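Dual specificity protein phosphatase 18 (Homo sapiens, PDB 2ESB) removes phosphate from phosphotyrosine and, less readily, phosphothreonine in MAP-kinase peptides, as a dual-specificity member of the protein tyrosine phosphatase family. Local coordinates at residues 79-91 against 110-122. Numbering follows the deposited sequence.
Sequences LCDFFDPIADHIH and RSAALCLAYLMKY
Asp88 OD1 accepts two bonds from the facing helix: Tyr122 OH donates at 2.5 Å, from above the carboxylate plane, and Lys121 NZ reaches the syn lone pair of the same oxygen in a salt bridge. In this dual-specificity phosphatase catalytic domain, the 83-91 part of helix 83-95 crosses helix 110-122 at -71°; the latter follows the phosphatase P-loop, the Cys-x5-Arg signature from Cys104, the predicted nucleophile, to Arg110. Lys121 runs fully extended from a CG anti to its backbone N (chi1 -174°), which carries NZ between two carboxylates one turn apart; its second salt bridge, to Asp84 OD2, spans 2.9 Å, and Tyr154 of helix 145-159 also bonds that oxygen. Tyr122 stacks, offset and nearly parallel, on the His91 imidazole, with ring centroids 4.2 Å apart, while His91 CB sits over the centre of the phenol face. A phenylalanine in place of Tyr122 would probably leave Asp88 OD1 with Lys121 as its one partner across the helices. Ala87, small enough to let the backbones approach, places CB against Tyr118 CA and Tyr122 CE1. Beside it Ile90 lays CG2 over the Tyr118 ring, 3.7 Å from its centroid. From the start to the middle of helix 110-122 the side chains that meet are apolar: Leu114 CD2 meets the edge of the Phe83 ring at CD2, 3.6 Å away, and also touches Leu79 CD2, whereas Ala117 CB lies over a Phe83 face. Arg110, at the P-loop end, binds a buffer sulfonate and Glu55. Between the helices, one water donates to both Phe83 O and Leu114 O, 3.0 Å from the latter.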
ATOM      1  N   LEU A  79       5.454   0.759  10.027  1.00 17.88           N
ATOM      2  CA  LEU A  79       4.886   0.011   8.914  1.00 19.05           C
ATOM      3  C   LEU A  79       6.017  -0.720   8.219  1.00 14.24           C
ATOM      4  O   LEU A  79       5.816  -1.791   7.642  1.00 17.84           O
ATOM      5  CB  LEU A  79       4.223   0.941   7.900  1.00 20.45           C
ATOM      6  CG  LEU A  79       2.753   0.741   7.535  1.00 30.70           C
ATOM      7  CD1 LEU A  79       2.492   1.527   6.260  1.00 17.22           C
ATOM      8  CD2 LEU A  79       2.409  -0.736   7.335  1.00 16.66           C
ATOM      9  N   CYS A  80       7.207  -0.124   8.269  1.00 13.74           N
ATOM     10  CA  CYS A  80       8.395  -0.705   7.645  1.00 17.46           C
ATOM     11  C   CYS A  80       8.643  -2.159   8.037  1.00 15.91           C
ATOM     12  O   CYS A  80       9.180  -2.927   7.235  1.00 18.87           O
ATOM     13  CB  CYS A  80       9.640   0.131   7.967  1.00 19.11           C
ATOM     14  SG  CYS A  80       9.931   0.377   9.726  1.00 22.05           S
ATOM     15  N   ASP A  81       8.254  -2.557   9.250  1.00 13.76           N
ATOM     16  CA  ASP A  81       8.466  -3.958   9.649  1.00 13.89           C
ATOM     17  C   ASP A  81       7.644  -4.919   8.798  1.00 10.36           C
ATOM     18  O   ASP A  81       7.910  -6.122   8.761  1.00 14.31           O
ATOM     19  CB  ASP A  81       8.128  -4.176  11.122  1.00 17.02           C
ATOM     20  CG  ASP A  81       9.001  -3.350  12.045  1.00 22.99           C
ATOM     21  OD1 ASP A  81      10.126  -2.995  11.640  1.00 20.31           O
ATOM     22  OD2 ASP A  81       8.564  -3.066  13.176  1.00 24.45           O
ATOM     23  N   PHE A  82       6.653  -4.390   8.093  1.00 12.52           N
ATOM     24  CA  PHE A  82       5.825  -5.238   7.254  1.00 13.64           C
ATOM     25  C   PHE A  82       6.118  -5.135   5.757  1.00 13.77           C
ATOM     26  O   PHE A  82       5.530  -5.874   4.975  1.00  9.94           O
ATOM     27  CB  PHE A  82       4.341  -4.944   7.502  1.00 14.45           C
ATOM     28  CG  PHE A  82       3.893  -5.268   8.893  1.00 12.90           C
ATOM     29  CD1 PHE A  82       4.001  -4.327   9.908  1.00 15.86           C
ATOM     30  CD2 PHE A  82       3.384  -6.527   9.194  1.00 15.86           C
ATOM     31  CE1 PHE A  82       3.606  -4.636  11.209  1.00 25.35           C
ATOM     32  CE2 PHE A  82       2.985  -6.849  10.494  1.00 16.93           C
ATOM     33  CZ  PHE A  82       3.098  -5.900  11.502  1.00 19.06           C
ATOM     34  N   PHE A  83       7.016  -4.238   5.360  1.00 12.66           N
ATOM     35  CA  PHE A  83       7.344  -4.061   3.940  1.00 13.29           C
ATOM     36  C   PHE A  83       7.674  -5.369   3.213  1.00 15.25           C
ATOM     37  O   PHE A  83       7.042  -5.706   2.220  1.00 12.50           O
ATOM     38  CB  PHE A  83       8.528  -3.093   3.768  1.00 11.76           C
ATOM     39  CG  PHE A  83       8.190  -1.638   4.002  1.00 13.11           C
ATOM     40  CD1 PHE A  83       9.205  -0.680   4.030  1.00 13.54           C
ATOM     41  CD2 PHE A  83       6.874  -1.221   4.184  1.00 12.03           C
ATOM     42  CE1 PHE A  83       8.918   0.678   4.236  1.00 14.27           C
ATOM     43  CE2 PHE A  83       6.574   0.139   4.391  1.00 14.97           C
ATOM     44  CZ  PHE A  83       7.603   1.086   4.416  1.00 12.21           C
ATOM     45  N   ASP A  84       8.675  -6.096   3.700  1.00 13.71           N
ATOM     46  CA  ASP A  84       9.085  -7.350   3.063  1.00 18.23           C
ATOM     47  C   ASP A  84       8.094  -8.489   3.207  1.00 18.18           C
ATOM     48  O   ASP A  84       7.774  -9.169   2.233  1.00 18.89           O
ATOM     49  CB  ASP A  84      10.438  -7.808   3.609  1.00 22.74           C
ATOM     50  CG  ASP A  84      11.591  -7.176   2.881  1.00 32.99           C
ATOM     51  OD1 ASP A  84      12.506  -6.653   3.549  1.00 35.46           O
ATOM     52  OD2 ASP A  84      11.577  -7.208   1.633  1.00 21.29           O
ATOM     53  N   PRO A  85       7.608  -8.730   4.430  1.00 16.75           N
ATOM     54  CA  PRO A  85       6.655  -9.822   4.593  1.00 13.34           C
ATOM     55  C   PRO A  85       5.347  -9.649   3.822  1.00 17.22           C
ATOM     56  O   PRO A  85       4.833 -10.617   3.263  1.00 14.24           O
ATOM     57  CB  PRO A  85       6.473  -9.901   6.108  1.00 20.14           C
ATOM     58  CG  PRO A  85       6.822  -8.519   6.580  1.00 29.77           C
ATOM     59  CD  PRO A  85       7.996  -8.166   5.734  1.00 12.59           C
ATOM     60  N   ILE A  86       4.811  -8.434   3.770  1.00 12.96           N
ATOM     61  CA  ILE A  86       3.577  -8.228   3.028  1.00 12.52           C
ATOM     62  C   ILE A  86       3.834  -8.237   1.518  1.00 12.89           C
ATOM     63  O   ILE A  86       3.004  -8.727   0.755  1.00 13.12           O
ATOM     64  CB  ILE A  86       2.882  -6.920   3.427  1.00 12.49           C
ATOM     65  CG1 ILE A  86       2.396  -7.022   4.877  1.00 12.94           C
ATOM     66  CG2 ILE A  86       1.706  -6.652   2.486  1.00 12.05           C
ATOM     67  CD1 ILE A  86       1.390  -8.132   5.118  1.00 23.91           C
ATOM     68  N   ALA A  87       4.974  -7.697   1.082  1.00 11.93           N
ATOM     69  CA  ALA A  87       5.304  -7.707  -0.348  1.00 13.71           C
ATOM     70  C   ALA A  87       5.379  -9.162  -0.839  1.00 15.78           C
ATOM     71  O   ALA A  87       4.859  -9.514  -1.909  1.00 10.50           O
ATOM     72  CB  ALA A  87       6.642  -7.011  -0.590  1.00 11.15           C
ATOM     73  N   ASP A  88       6.031 -10.012  -0.056  1.00 13.71           N
ATOM     74  CA  ASP A  88       6.153 -11.420  -0.434  1.00 13.53           C
ATOM     75  C   ASP A  88       4.776 -12.100  -0.426  1.00 11.43           C
ATOM     76  O   ASP A  88       4.506 -12.996  -1.231  1.00 13.25           O
ATOM     77  CB  ASP A  88       7.091 -12.153   0.525  1.00 13.63           C
ATOM     78  CG  ASP A  88       8.522 -11.621   0.480  1.00 20.03           C
ATOM     79  OD1 ASP A  88       8.910 -10.948  -0.499  1.00 17.93           O
ATOM     80  OD2 ASP A  88       9.271 -11.893   1.434  1.00 19.15           O
ATOM     81  N   HIS A  89       3.899 -11.660   0.472  1.00 11.80           N
ATOM     82  CA  HIS A  89       2.562 -12.242   0.565  1.00 13.44           C
ATOM     83  C   HIS A  89       1.783 -11.899  -0.708  1.00 10.16           C
ATOM     84  O   HIS A  89       1.148 -12.757  -1.305  1.00 10.91           O
ATOM     85  CB  HIS A  89       1.842 -11.693   1.805  1.00 13.07           C
ATOM     86  CG  HIS A  89       0.603 -12.449   2.189  1.00 14.43           C
ATOM     87  ND1 HIS A  89      -0.480 -12.598   1.350  1.00 18.01           N
ATOM     88  CD2 HIS A  89       0.252 -13.038   3.358  1.00 13.17           C
ATOM     89  CE1 HIS A  89      -1.448 -13.237   1.987  1.00  5.09           C
ATOM     90  NE2 HIS A  89      -1.029 -13.514   3.208  1.00 16.53           N
ATOM     91  N   ILE A  90       1.837 -10.640  -1.123  1.00 10.54           N
ATOM     92  CA  ILE A  90       1.139 -10.214  -2.336  1.00 10.85           C
ATOM     93  C   ILE A  90       1.643 -11.027  -3.528  1.00 14.92           C
ATOM     94  O   ILE A  90       0.867 -11.496  -4.357  1.00 14.52           O
ATOM     95  CB  ILE A  90       1.368  -8.707  -2.583  1.00 12.04           C
ATOM     96  CG1 ILE A  90       0.722  -7.910  -1.442  1.00 11.92           C
ATOM     97  CG2 ILE A  90       0.792  -8.294  -3.933  1.00 12.32           C
ATOM     98  CD1 ILE A  90       1.152  -6.451  -1.403  1.00 13.83           C
ATOM     99  N   HIS A  91       2.954 -11.191  -3.601  1.00  8.87           N
ATOM    100  CA  HIS A  91       3.564 -11.956  -4.678  1.00 13.59           C
ATOM    101  C   HIS A  91       3.098 -13.413  -4.669  1.00 11.04           C
ATOM    102  O   HIS A  91       2.770 -13.964  -5.719  1.00 13.44           O
ATOM    103  CB  HIS A  91       5.087 -11.905  -4.557  1.00 12.95           C
ATOM    104  CG  HIS A  91       5.795 -12.702  -5.607  1.00 14.37           C
ATOM    105  ND1 HIS A  91       5.722 -12.395  -6.950  1.00 20.01           N
ATOM    106  CD2 HIS A  91       6.557 -13.817  -5.515  1.00 15.60           C
ATOM    107  CE1 HIS A  91       6.406 -13.290  -7.640  1.00 20.51           C
ATOM    108  NE2 HIS A  91       6.921 -14.163  -6.794  1.00 25.45           N
ATOM    109  N   ARG A 110      -1.710   4.459   4.780  1.00 12.62           N
ATOM    110  CA  ARG A 110      -1.228   3.133   5.167  1.00 14.58           C
ATOM    111  C   ARG A 110      -1.161   2.073   4.061  1.00 16.13           C
ATOM    112  O   ARG A 110      -0.089   1.501   3.807  1.00 12.16           O
ATOM    113  CB  ARG A 110      -2.067   2.616   6.343  1.00 13.71           C
ATOM    114  CG  ARG A 110      -1.770   3.359   7.648  1.00 10.70           C
ATOM    115  CD  ARG A 110      -2.757   2.999   8.749  1.00 13.32           C
ATOM    116  NE  ARG A 110      -4.070   3.604   8.515  1.00 12.39           N
ATOM    117  CZ  ARG A 110      -5.064   3.582   9.398  1.00 10.85           C
ATOM    118  NH1 ARG A 110      -4.900   2.988  10.569  1.00 14.43           N
ATOM    119  NH2 ARG A 110      -6.218   4.168   9.116  1.00 12.51           N
ATOM    120  N   SER A 111      -2.282   1.790   3.400  1.00 13.39           N
ATOM    121  CA  SER A 111      -2.245   0.781   2.340  1.00 13.34           C
ATOM    122  C   SER A 111      -1.358   1.250   1.179  1.00 13.36           C
ATOM    123  O   SER A 111      -0.645   0.452   0.563  1.00 16.70           O
ATOM    124  CB  SER A 111      -3.671   0.451   1.846  1.00 14.97           C
ATOM    125  OG  SER A 111      -4.381   1.613   1.425  1.00 16.60           O
ATOM    126  N   ALA A 112      -1.378   2.548   0.894  1.00 12.92           N
ATOM    127  CA  ALA A 112      -0.573   3.082  -0.201  1.00 17.51           C
ATOM    128  C   ALA A 112       0.918   2.838   0.018  1.00 12.37           C
ATOM    129  O   ALA A 112       1.641   2.494  -0.916  1.00 11.48           O
ATOM    130  CB  ALA A 112      -0.842   4.576  -0.378  1.00 15.32           C
ATOM    131  N   ALA A 113       1.376   3.007   1.252  1.00 13.91           N
ATOM    132  CA  ALA A 113       2.787   2.802   1.567  1.00 16.74           C
ATOM    133  C   ALA A 113       3.208   1.356   1.333  1.00 13.05           C
ATOM    134  O   ALA A 113       4.298   1.096   0.806  1.00 14.44           O
ATOM    135  CB  ALA A 113       3.068   3.201   3.019  1.00 13.66           C
ATOM    136  N   LEU A 114       2.360   0.405   1.719  1.00 15.99           N
ATOM    137  CA  LEU A 114       2.712  -1.000   1.506  1.00 15.80           C
ATOM    138  C   LEU A 114       2.736  -1.314   0.013  1.00 17.13           C
ATOM    139  O   LEU A 114       3.550  -2.117  -0.453  1.00 11.75           O
ATOM    140  CB  LEU A 114       1.737  -1.934   2.232  1.00 10.03           C
ATOM    141  CG  LEU A 114       1.875  -1.928   3.761  1.00 15.45           C
ATOM    142  CD1 LEU A 114       1.133  -3.103   4.349  1.00 14.38           C
ATOM    143  CD2 LEU A 114       3.342  -2.030   4.154  1.00 19.04           C
ATOM    144  N   CYS A 115       1.841  -0.673  -0.733  1.00 15.09           N
ATOM    145  CA  CYS A 115       1.790  -0.870  -2.173  1.00 12.64           C
ATOM    146  C   CYS A 115       3.105  -0.389  -2.801  1.00 16.91           C
ATOM    147  O   CYS A 115       3.677  -1.076  -3.648  1.00 13.40           O
ATOM    148  CB  CYS A 115       0.612  -0.107  -2.776  1.00 11.18           C
ATOM    149  SG  CYS A 115       0.573  -0.174  -4.605  1.00 15.65           S
ATOM    150  N   LEU A 116       3.586   0.785  -2.380  1.00 12.21           N
ATOM    151  CA  LEU A 116       4.839   1.313  -2.918  1.00 15.07           C
ATOM    152  C   LEU A 116       5.996   0.359  -2.632  1.00 13.95           C
ATOM    153  O   LEU A 116       6.834   0.117  -3.501  1.00 13.02           O
ATOM    154  CB  LEU A 116       5.159   2.698  -2.330  1.00 10.17           C
ATOM    155  CG  LEU A 116       4.141   3.809  -2.610  1.00 19.56           C
ATOM    156  CD1 LEU A 116       4.641   5.120  -2.012  1.00 19.36           C
ATOM    157  CD2 LEU A 116       3.922   3.955  -4.120  1.00 14.45           C
ATOM    158  N   ALA A 117       6.033  -0.196  -1.422  1.00 12.11           N
ATOM    159  CA  ALA A 117       7.100  -1.118  -1.063  1.00 14.42           C
ATOM    160  C   ALA A 117       7.043  -2.342  -1.963  1.00 16.66           C
ATOM    161  O   ALA A 117       8.074  -2.823  -2.450  1.00 12.95           O
ATOM    162  CB  ALA A 117       6.979  -1.541   0.420  1.00 13.70           C
ATOM    163  N   TYR A 118       5.837  -2.848  -2.188  1.00 13.34           N
ATOM    164  CA  TYR A 118       5.670  -4.021  -3.036  1.00  8.76           C
ATOM    165  C   TYR A 118       6.150  -3.766  -4.465  1.00 12.24           C
ATOM    166  O   TYR A 118       6.882  -4.585  -5.036  1.00 13.57           O
ATOM    167  CB  TYR A 118       4.203  -4.456  -3.048  1.00 12.75           C
ATOM    168  CG  TYR A 118       3.876  -5.431  -4.157  1.00 12.66           C
ATOM    169  CD1 TYR A 118       4.271  -6.772  -4.083  1.00 11.65           C
ATOM    170  CD2 TYR A 118       3.229  -4.998  -5.308  1.00 11.25           C
ATOM    171  CE1 TYR A 118       4.032  -7.648  -5.144  1.00 17.45           C
ATOM    172  CE2 TYR A 118       2.982  -5.860  -6.367  1.00 11.88           C
ATOM    173  CZ  TYR A 118       3.389  -7.179  -6.282  1.00 20.75           C
ATOM    174  OH  TYR A 118       3.180  -8.009  -7.354  1.00 18.49           O
ATOM    175  N   LEU A 119       5.737  -2.638  -5.045  1.00 10.99           N
ATOM    176  CA  LEU A 119       6.133  -2.307  -6.415  1.00 11.99           C
ATOM    177  C   LEU A 119       7.648  -2.218  -6.570  1.00 16.15           C
ATOM    178  O   LEU A 119       8.198  -2.673  -7.573  1.00 13.38           O
ATOM    179  CB  LEU A 119       5.492  -0.992  -6.865  1.00 13.08           C
ATOM    180  CG  LEU A 119       3.978  -1.034  -7.085  1.00 13.40           C
ATOM    181  CD1 LEU A 119       3.451   0.356  -7.420  1.00 12.33           C
ATOM    182  CD2 LEU A 119       3.662  -2.008  -8.216  1.00 14.75           C
ATOM    183  N   MET A 120       8.329  -1.645  -5.583  1.00 15.76           N
ATOM    184  CA  MET A 120       9.783  -1.548  -5.673  1.00 17.45           C
ATOM    185  C   MET A 120      10.421  -2.928  -5.635  1.00 16.89           C
ATOM    186  O   MET A 120      11.342  -3.225  -6.401  1.00 14.88           O
ATOM    187  CB  MET A 120      10.365  -0.715  -4.523  1.00 15.27           C
ATOM    188  CG  MET A 120      10.039   0.770  -4.577  1.00 15.48           C
ATOM    189  SD  MET A 120      11.078   1.716  -3.421  1.00 18.18           S
ATOM    190  CE  MET A 120      10.367   1.188  -1.838  1.00 13.11           C
ATOM    191  N   LYS A 121       9.934  -3.778  -4.741  1.00 11.51           N
ATOM    192  CA  LYS A 121      10.518  -5.099  -4.610  1.00 15.29           C
ATOM    193  C   LYS A 121      10.200  -6.059  -5.739  1.00 20.79           C
ATOM    194  O   LYS A 121      11.082  -6.782  -6.195  1.00 15.66           O
ATOM    195  CB  LYS A 121      10.118  -5.740  -3.277  1.00 12.70           C
ATOM    196  CG  LYS A 121      10.834  -7.062  -3.030  1.00 13.76           C
ATOM    197  CD  LYS A 121      10.530  -7.686  -1.675  1.00 14.13           C
ATOM    198  CE  LYS A 121      11.392  -8.960  -1.467  1.00 21.48           C
ATOM    199  NZ  LYS A 121      11.332  -9.492  -0.054  1.00 18.16           N
ATOM    200  N   TYR A 122       8.961  -6.062  -6.215  1.00 14.14           N
ATOM    201  CA  TYR A 122       8.596  -7.017  -7.257  1.00 15.64           C
ATOM    202  C   TYR A 122       8.393  -6.530  -8.685  1.00 18.17           C
ATOM    203  O   TYR A 122       8.230  -7.345  -9.594  1.00 16.78           O
ATOM    204  CB  TYR A 122       7.359  -7.803  -6.810  1.00 13.39           C
ATOM    205  CG  TYR A 122       7.697  -8.849  -5.785  1.00 13.08           C
ATOM    206  CD1 TYR A 122       7.529  -8.600  -4.429  1.00 13.57           C
ATOM    207  CD2 TYR A 122       8.254 -10.071  -6.173  1.00 13.63           C
ATOM    208  CE1 TYR A 122       7.909  -9.537  -3.477  1.00 14.65           C
ATOM    209  CE2 TYR A 122       8.640 -11.014  -5.226  1.00 20.82           C
ATOM    210  CZ  TYR A 122       8.465 -10.736  -3.880  1.00 15.20           C
ATOM    211  OH  TYR A 122       8.860 -11.640  -2.927  1.00 18.21           O
TER
HETATM  212  O   HOH W   1       4.454  -4.342   1.273  1.00 23.07           O
HETATM  213  O   HOH W   2       4.528 -10.139  -8.156  1.00 19.68           O